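Local coordinates for protein NAD_Gly3P_dh, NAD-dependent glycerol-3-phosphate dehydrogenase (Streptosporangium roseum, PDB 5OCM) that binds NADP+ and acts as an imine reductase, probably using NADPH to reduce imines to amines, at residues A[123-126]-A[130-133]; A[148-151]-A[155-158]. All blocks are in the same frame, centred on the assembly; numbering follows the deposited sequence.

Contact 1: A[123-126]-A[130-133]; sequences PQVV and DAFL. With NAP (NADP nicotinamide-adenine-dinucleotide phosphate), chain G.
V125 and A131 meet in a small apolar contact where the loop after strand 113-120 comes back to the start of strand 131-136. No hydrogen bond joins 123-126 to 130-133; they meet through van der Waals packing. CG1 of V125 does most of the touching. It stands anti to the backbone N (chi1 171°), beside the carbonyl carbon, and this brings it alongside the chain at the entry to the strand. V125 CG1 lies 3.8 Å from A131 N and 4.1 Å from A131 CB. The same methyl reaches D130, with V125 CG1 at 4.3 Å from D130 CB. The methyl of A131 points toward the loop and sits against backbone atoms. A131 CB is 3.5 Å from V125 O and 4.0 Å from V126 CA. V125 O is also hydrogen-bonded to T128 OG1, within the turn. Strands 113-120 and 131-136 are antiparallel neighbours in the sheet of the Rossmann-type NADP-binding domain, and this loop joins them. The side chain of V126 leaves the backbone away from 130-133; it packs on M14 and A21 of helix 13-24 and on I119 of strand 113-120. A weak bond from V126 N to P123 O, 3.3 Å, helps to round the chain here. At the other end of the segment, P123 lies against the cofactor. CD and CG of P123 touch the carboxamide of the nicotinamide. P123 CD is 3.2 Å from NAP O7N, and P123 CG is 3.9 Å from NAP N7N. With an alanine here CG and CD are gone, and the carboxamide would probably lose this wall and be less restrained in its rotation. P123 also packs on M14 and A17, and on D232 of the second subunit.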
ATOM      1  N   PRO A 123      -6.645   9.874  14.572  1.00 14.63           N
ATOM      2  CA  PRO A 123      -7.102  11.038  15.373  1.00 14.99           C
ATOM      3  C   PRO A 123      -6.241  12.274  15.217  1.00 16.09           C
ATOM      4  O   PRO A 123      -6.757  13.374  15.140  1.00 14.26           O
ATOM      5  CB  PRO A 123      -7.041  10.498  16.806  1.00 15.24           C
ATOM      6  CG  PRO A 123      -7.324   9.055  16.670  1.00 14.51           C
ATOM      7  CD  PRO A 123      -6.529   8.663  15.430  1.00 14.88           C
ATOM      8  N   GLN A 124      -4.925  12.078  15.094  1.00 18.43           N
ATOM      9  CA  GLN A 124      -4.022  13.217  14.964  1.00 19.01           C
ATOM     10  C   GLN A 124      -4.169  13.961  13.618  1.00 17.37           C
ATOM     11  O   GLN A 124      -3.747  15.103  13.504  1.00 17.50           O
ATOM     12  CB  GLN A 124      -2.547  12.802  15.121  1.00 23.61           C
ATOM     13  CG  GLN A 124      -2.186  11.988  16.379  1.00 27.86           C
ATOM     14  CD  GLN A 124      -2.252  10.436  16.137  1.00 32.05           C
ATOM     15  OE1 GLN A 124      -3.332   9.888  15.925  1.00 21.04           O
ATOM     16  NE2 GLN A 124      -1.010   9.711  16.069  1.00 32.34           N
ATOM     17  N   VAL A 125      -4.719  13.332  12.587  1.00 14.02           N
ATOM     18  CA  VAL A 125      -4.910  13.950  11.303  1.00 14.81           C
ATOM     19  C   VAL A 125      -6.294  14.586  11.155  1.00 13.10           C
ATOM     20  O   VAL A 125      -6.475  15.524  10.367  1.00 11.78           O
ATOM     21  CB  VAL A 125      -4.567  12.902  10.188  1.00 14.30           C
ATOM     22  CG1 VAL A 125      -4.952  13.376   8.809  1.00 14.61           C
ATOM     23  CG2 VAL A 125      -3.090  12.549  10.258  1.00 16.20           C
ATOM     24  N   VAL A 126      -7.255  14.119  11.952  1.00 13.71           N
ATOM     25  CA  VAL A 126      -8.580  14.719  11.974  1.00 14.31           C
ATOM     26  C   VAL A 126      -8.420  16.223  12.275  1.00 15.50           C
ATOM     27  O   VAL A 126      -7.613  16.625  13.112  1.00 18.23           O
ATOM     28  CB  VAL A 126      -9.476  14.044  13.001  1.00 14.70           C
ATOM     29  CG1 VAL A 126     -10.711  14.874  13.313  1.00 15.34           C
ATOM     30  CG2 VAL A 126      -9.866  12.683  12.520  1.00 14.80           C
ATOM     31  N   ASP A 130      -5.441  17.211   5.317  1.00 23.60           N
ATOM     32  CA  ASP A 130      -5.274  15.864   4.835  1.00 23.55           C
ATOM     33  C   ASP A 130      -6.270  14.816   5.320  1.00 23.42           C
ATOM     34  O   ASP A 130      -6.233  13.686   4.858  1.00 23.58           O
ATOM     35  CB  ASP A 130      -3.885  15.376   5.197  1.00 27.44           C
ATOM     36  CG  ASP A 130      -2.793  16.121   4.419  1.00 30.53           C
ATOM     37  OD1 ASP A 130      -3.095  16.668   3.332  1.00 32.32           O
ATOM     38  OD2 ASP A 130      -1.670  16.140   4.932  1.00 30.41           O
ATOM     39  N   ALA A 131      -7.145  15.127   6.271  1.00 18.40           N
ATOM     40  CA  ALA A 131      -8.078  14.105   6.687  1.00 14.43           C
ATOM     41  C   ALA A 131      -9.091  13.828   5.618  1.00 15.16           C
ATOM     42  O   ALA A 131      -9.640  14.781   5.064  1.00 16.65           O
ATOM     43  CB  ALA A 131      -8.753  14.509   7.978  1.00 14.09           C
ATOM     44  N   PHE A 132      -9.397  12.542   5.429  1.00 14.53           N
ATOM     45  CA  PHE A 132     -10.343  12.087   4.406  1.00 14.77           C
ATOM     46  C   PHE A 132     -11.524  11.422   5.114  1.00 13.00           C
ATOM     47  O   PHE A 132     -11.312  10.563   5.954  1.00 14.88           O
ATOM     48  CB  PHE A 132      -9.445  11.039   3.665  1.00 16.03           C
ATOM     49  CG  PHE A 132     -10.036  10.364   2.484  1.00 15.99           C
ATOM     50  CD1 PHE A 132     -10.928  11.006   1.654  1.00 17.81           C
ATOM     51  CD2 PHE A 132      -9.578   9.088   2.122  1.00 17.63           C
ATOM     52  CE1 PHE A 132     -11.404  10.366   0.516  1.00 18.70           C
ATOM     53  CE2 PHE A 132     -10.090   8.433   1.038  1.00 18.17           C
ATOM     54  CZ  PHE A 132     -10.945   9.075   0.193  1.00 18.79           C
ATOM     55  N   LEU A 133     -12.753  11.843   4.806  1.00 14.36           N
ATOM     56  CA  LEU A 133     -13.944  11.253   5.418  1.00 13.77           C
ATOM     57  C   LEU A 133     -15.003  11.070   4.353  1.00 13.11           C
ATOM     58  O   LEU A 133     -15.178  11.929   3.470  1.00 15.60           O
ATOM     59  CB  LEU A 133     -14.489  12.144   6.554  1.00 13.06           C
ATOM     60  CG  LEU A 133     -13.611  12.335   7.776  1.00 14.49           C
ATOM     61  CD1 LEU A 133     -12.728  13.613   7.566  1.00 15.42           C
ATOM     62  CD2 LEU A 133     -14.435  12.558   9.040  1.00 13.82           C
TER
HETATM   63  PA  NAP G 301     -11.985   3.703  21.701  1.00 17.36           P
HETATM   64  O1A NAP G 301     -10.826   4.574  22.182  1.00 15.58           O
HETATM   65  O2A NAP G 301     -11.813   2.323  22.146  1.00 16.42           O
HETATM   66  O5B NAP G 301     -13.437   4.290  22.164  1.00 15.99           O
HETATM   67  C5B NAP G 301     -14.575   3.434  22.185  1.00 14.86           C
HETATM   68  C4B NAP G 301     -15.698   4.369  22.564  1.00 14.19           C
HETATM   69  O4B NAP G 301     -16.960   3.731  22.478  1.00 15.15           O
HETATM   70  C3B NAP G 301     -15.589   4.967  24.003  1.00 15.66           C
HETATM   71  O3B NAP G 301     -16.034   6.343  24.036  1.00 15.10           O
HETATM   72  C2B NAP G 301     -16.563   4.052  24.773  1.00 16.06           C
HETATM   73  O2B NAP G 301     -17.023   4.583  26.029  1.00 18.70           O
HETATM   74  C1B NAP G 301     -17.649   3.886  23.746  1.00 15.43           C
HETATM   75  N9A NAP G 301     -18.520   2.751  23.990  1.00 15.99           N
HETATM   76  C8A NAP G 301     -18.253   1.446  23.878  1.00 16.08           C
HETATM   77  N7A NAP G 301     -19.312   0.707  24.176  1.00 16.12           N
HETATM   78  C5A NAP G 301     -20.290   1.576  24.500  1.00 16.47           C
HETATM   79  C6A NAP G 301     -21.679   1.465  24.911  1.00 18.17           C
HETATM   80  N6A NAP G 301     -22.259   0.210  25.047  1.00 20.38           N
HETATM   81  N1A NAP G 301     -22.344   2.592  25.245  1.00 17.31           N
HETATM   82  C2A NAP G 301     -21.791   3.820  25.124  1.00 18.46           C
HETATM   83  N3A NAP G 301     -20.520   4.016  24.720  1.00 15.39           N
HETATM   84  C4A NAP G 301     -19.779   2.926  24.403  1.00 17.09           C
HETATM   85  O3  NAP G 301     -12.136   3.612  20.131  1.00 16.02           O
HETATM   86  PN  NAP G 301     -11.743   4.826  19.095  1.00 15.68           P
HETATM   87  O1N NAP G 301     -10.380   4.596  18.582  1.00 15.84           O
HETATM   88  O2N NAP G 301     -12.293   6.169  19.604  1.00 14.81           O
HETATM   89  O5D NAP G 301     -12.708   4.263  17.928  1.00 14.92           O
HETATM   90  C5D NAP G 301     -14.081   4.663  17.926  1.00 16.13           C
HETATM   91  C4D NAP G 301     -14.640   4.307  16.564  1.00 13.98           C
HETATM   92  O4D NAP G 301     -13.893   5.087  15.536  1.00 13.59           O
HETATM   93  C3D NAP G 301     -14.521   2.794  16.286  1.00 14.34           C
HETATM   94  O3D NAP G 301     -15.669   2.318  15.560  1.00 12.90           O
HETATM   95  C2D NAP G 301     -13.261   2.775  15.406  1.00 13.48           C
HETATM   96  O2D NAP G 301     -13.115   1.641  14.536  1.00 13.78           O
HETATM   97  C1D NAP G 301     -13.422   4.116  14.641  1.00 13.16           C
HETATM   98  N1N NAP G 301     -12.179   4.626  14.098  1.00 13.01           N
HETATM   99  C2N NAP G 301     -11.141   4.857  14.877  1.00 15.24           C
HETATM  100  C3N NAP G 301      -9.926   5.324  14.339  1.00 15.03           C
HETATM  101  C7N NAP G 301      -8.701   5.533  15.145  1.00 15.38           C
HETATM  102  O7N NAP G 301      -7.673   5.804  14.488  1.00 15.79           O
HETATM  103  N7N NAP G 301      -8.727   5.415  16.444  1.00 17.63           N
HETATM  104  C4N NAP G 301      -9.847   5.605  12.965  1.00 14.92           C
HETATM  105  C5N NAP G 301     -11.002   5.448  12.205  1.00 15.49           C
HETATM  106  C6N NAP G 301     -12.145   4.958  12.814  1.00 15.19           C
HETATM  107  P2B NAP G 301     -16.142   4.358  27.351  1.00 20.18           P
HETATM  108  O1X NAP G 301     -15.086   5.413  27.311  1.00 16.26           O
HETATM  109  O2X NAP G 301     -17.212   4.473  28.383  1.00 20.16           O
HETATM  110  O3X NAP G 301     -15.720   2.888  27.295  1.00 16.57           O

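Contact 2: A[148-151]-A[155-158]; sequences TLRS and GTTY
A beta-alpha-beta crossover runs from strand 131-136 through helix 139-149 to the parallel strand 155-160, and this contact spans the short connection between the C-terminal part of the helix and the second strand. T156 meets L149 and R150 near the C-terminal part of helix 139-149, with R150 in a 3-10 segment. R150 CG rests 4.1 Å from T156 CB, and the two side chains cross obliquely. L149 CB is 4.5 Å from T156 CG2, a looser approach. The polar links run through two waters. Water 1 donates to L149 O at 2.7 Å and to T156 OG1 at 2.6 Å. The T156 hydroxyl is also hydrogen-bonded to G153 O. It reaches the water because OG1 stands anti to the carbonyl carbon, beside the backbone N (chi1 -69°). The R150 chain bends at chi3 (61°), which turns its guanidinium back toward the strand. Water 2 lies in plane at the guanidinium edge, 2.8 Å from R150 NH1, and donates to T156 O at 2.8 Å. NH1 has a further weak bond to A154 O. With no direct hydrogen bond between the two segments, water gives each of the carbonyls of L149 and T156 a polar partner and bridges the helix side to the strand.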
ATOM      1  N   THR A 148     -19.953  22.532   8.311  1.00 14.72           N
ATOM      2  CA  THR A 148     -19.579  22.086   9.640  1.00 15.99           C
ATOM      3  C   THR A 148     -18.785  20.759   9.631  1.00 15.20           C
ATOM      4  O   THR A 148     -17.752  20.663  10.309  1.00 13.52           O
ATOM      5  CB  THR A 148     -20.816  21.948  10.532  1.00 17.41           C
ATOM      6  OG1 THR A 148     -21.419  23.230  10.583  1.00 17.00           O
ATOM      7  CG2 THR A 148     -20.447  21.579  11.933  1.00 17.82           C
ATOM      8  N   LEU A 149     -19.246  19.785   8.857  1.00 14.86           N
ATOM      9  CA  LEU A 149     -18.524  18.510   8.742  1.00 16.94           C
ATOM     10  C   LEU A 149     -17.096  18.716   8.243  1.00 15.38           C
ATOM     11  O   LEU A 149     -16.188  17.984   8.664  1.00 14.45           O
ATOM     12  CB  LEU A 149     -19.252  17.539   7.818  1.00 17.97           C
ATOM     13  CG  LEU A 149     -20.583  17.068   8.470  1.00 21.38           C
ATOM     14  CD1 LEU A 149     -21.470  16.348   7.453  1.00 24.66           C
ATOM     15  CD2 LEU A 149     -20.415  16.268   9.759  1.00 24.09           C
ATOM     16  N   ARG A 150     -16.896  19.714   7.385  1.00 13.86           N
ATOM     17  CA  ARG A 150     -15.543  20.009   6.873  1.00 16.38           C
ATOM     18  C   ARG A 150     -14.537  20.390   7.946  1.00 15.81           C
ATOM     19  O   ARG A 150     -13.313  20.308   7.704  1.00 15.05           O
ATOM     20  CB  ARG A 150     -15.554  21.074   5.746  1.00 18.62           C
ATOM     21  CG  ARG A 150     -16.004  20.492   4.405  1.00 26.69           C
ATOM     22  CD  ARG A 150     -16.168  21.495   3.241  1.00 29.82           C
ATOM     23  NE  ARG A 150     -14.840  22.095   3.027  1.00 33.39           N
ATOM     24  CZ  ARG A 150     -13.809  21.508   2.369  1.00 35.98           C
ATOM     25  NH1 ARG A 150     -13.934  20.323   1.753  1.00 33.40           N
ATOM     26  NH2 ARG A 150     -12.633  22.145   2.330  1.00 34.16           N
ATOM     27  N   SER A 151     -14.972  20.748   9.156  1.00 13.47           N
ATOM     28  CA  SER A 151     -14.045  20.937  10.256  1.00 16.15           C
ATOM     29  C   SER A 151     -13.196  19.720  10.558  1.00 14.72           C
ATOM     30  O   SER A 151     -12.101  19.838  11.103  1.00 13.43           O
ATOM     31  CB  SER A 151     -14.790  21.338  11.544  1.00 19.68           C
ATOM     32  OG  SER A 151     -15.363  22.622  11.347  1.00 24.08           O
ATOM     33  N   GLY A 155     -10.834  16.703   3.118  1.00 16.92           N
ATOM     34  CA  GLY A 155     -11.160  15.557   2.291  1.00 19.09           C
ATOM     35  C   GLY A 155     -12.511  14.944   2.547  1.00 16.71           C
ATOM     36  O   GLY A 155     -12.764  13.826   2.166  1.00 20.36           O
ATOM     37  N   THR A 156     -13.405  15.698   3.162  1.00 15.20           N
ATOM     38  CA  THR A 156     -14.793  15.326   3.317  1.00 16.20           C
ATOM     39  C   THR A 156     -15.449  15.147   1.933  1.00 19.90           C
ATOM     40  O   THR A 156     -15.395  16.050   1.094  1.00 19.26           O
ATOM     41  CB  THR A 156     -15.487  16.395   4.163  1.00 14.77           C
ATOM     42  OG1 THR A 156     -14.950  16.290   5.502  1.00 19.43           O
ATOM     43  CG2 THR A 156     -16.982  16.223   4.181  1.00 16.00           C
ATOM     44  N   THR A 157     -16.033  13.965   1.681  1.00 17.55           N
ATOM     45  CA  THR A 157     -16.594  13.643   0.383  1.00 18.00           C
ATOM     46  C   THR A 157     -17.886  12.831   0.492  1.00 16.23           C
ATOM     47  O   THR A 157     -18.084  12.024   1.424  1.00 17.14           O
ATOM     48  CB  THR A 157     -15.517  13.040  -0.626  1.00 25.92           C
ATOM     49  OG1 THR A 157     -15.841  11.744  -1.084  1.00 34.42           O
ATOM     50  CG2 THR A 157     -14.150  13.048  -0.133  1.00 23.51           C
ATOM     51  N   TYR A 158     -18.790  13.076  -0.453  1.00 15.47           N
ATOM     52  CA  TYR A 158     -20.105  12.416  -0.485  1.00 14.77           C
ATOM     53  C   TYR A 158     -20.101  11.271  -1.462  1.00 17.23           C
ATOM     54  O   TYR A 158     -19.733  11.454  -2.645  1.00 16.57           O
ATOM     55  CB  TYR A 158     -21.162  13.425  -0.899  1.00 16.75           C
ATOM     56  CG  TYR A 158     -22.539  12.874  -1.067  1.00 15.11           C
ATOM     57  CD1 TYR A 158     -23.275  12.450   0.028  1.00 16.55           C
ATOM     58  CD2 TYR A 158     -23.128  12.743  -2.324  1.00 18.38           C
ATOM     59  CE1 TYR A 158     -24.561  11.941  -0.100  1.00 15.37           C
ATOM     60  CE2 TYR A 158     -24.409  12.216  -2.457  1.00 15.88           C
ATOM     61  CZ  TYR A 158     -25.122  11.811  -1.349  1.00 16.14           C
ATOM     62  OH  TYR A 158     -26.381  11.283  -1.481  1.00 14.50           O
TER
HETATM   63  O   HOH W   1     -16.036  15.454   7.746  1.00 14.92           O
HETATM   64  O   HOH W   2     -16.200  18.738   1.474  1.00 29.23           O

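The two contacts lie in series along the chain: contact 1 closes before contact 2 opens. Strand 131-136 of contact 1 is followed by helix 139-149, whose C-terminal part belongs to contact 2. They are about 10 Å apart, centre to centre. Both reach the same sheet, in which strands 131-136 and 155-160 are parallel neighbours. Probable hydrogen bonds join them directly, with A131 O 3.0 Å from G155 N and L133 O 2.8 Å from T157 N. F132 packs on G155 and T157, and both F132 and T157 also meet F204 of the second subunit. Contact 1 faces the cofactor, while contact 2 lies at strand 155-160, an outermost strand of the sheet within this chain, the T156 side chain about 13 Å from NADP.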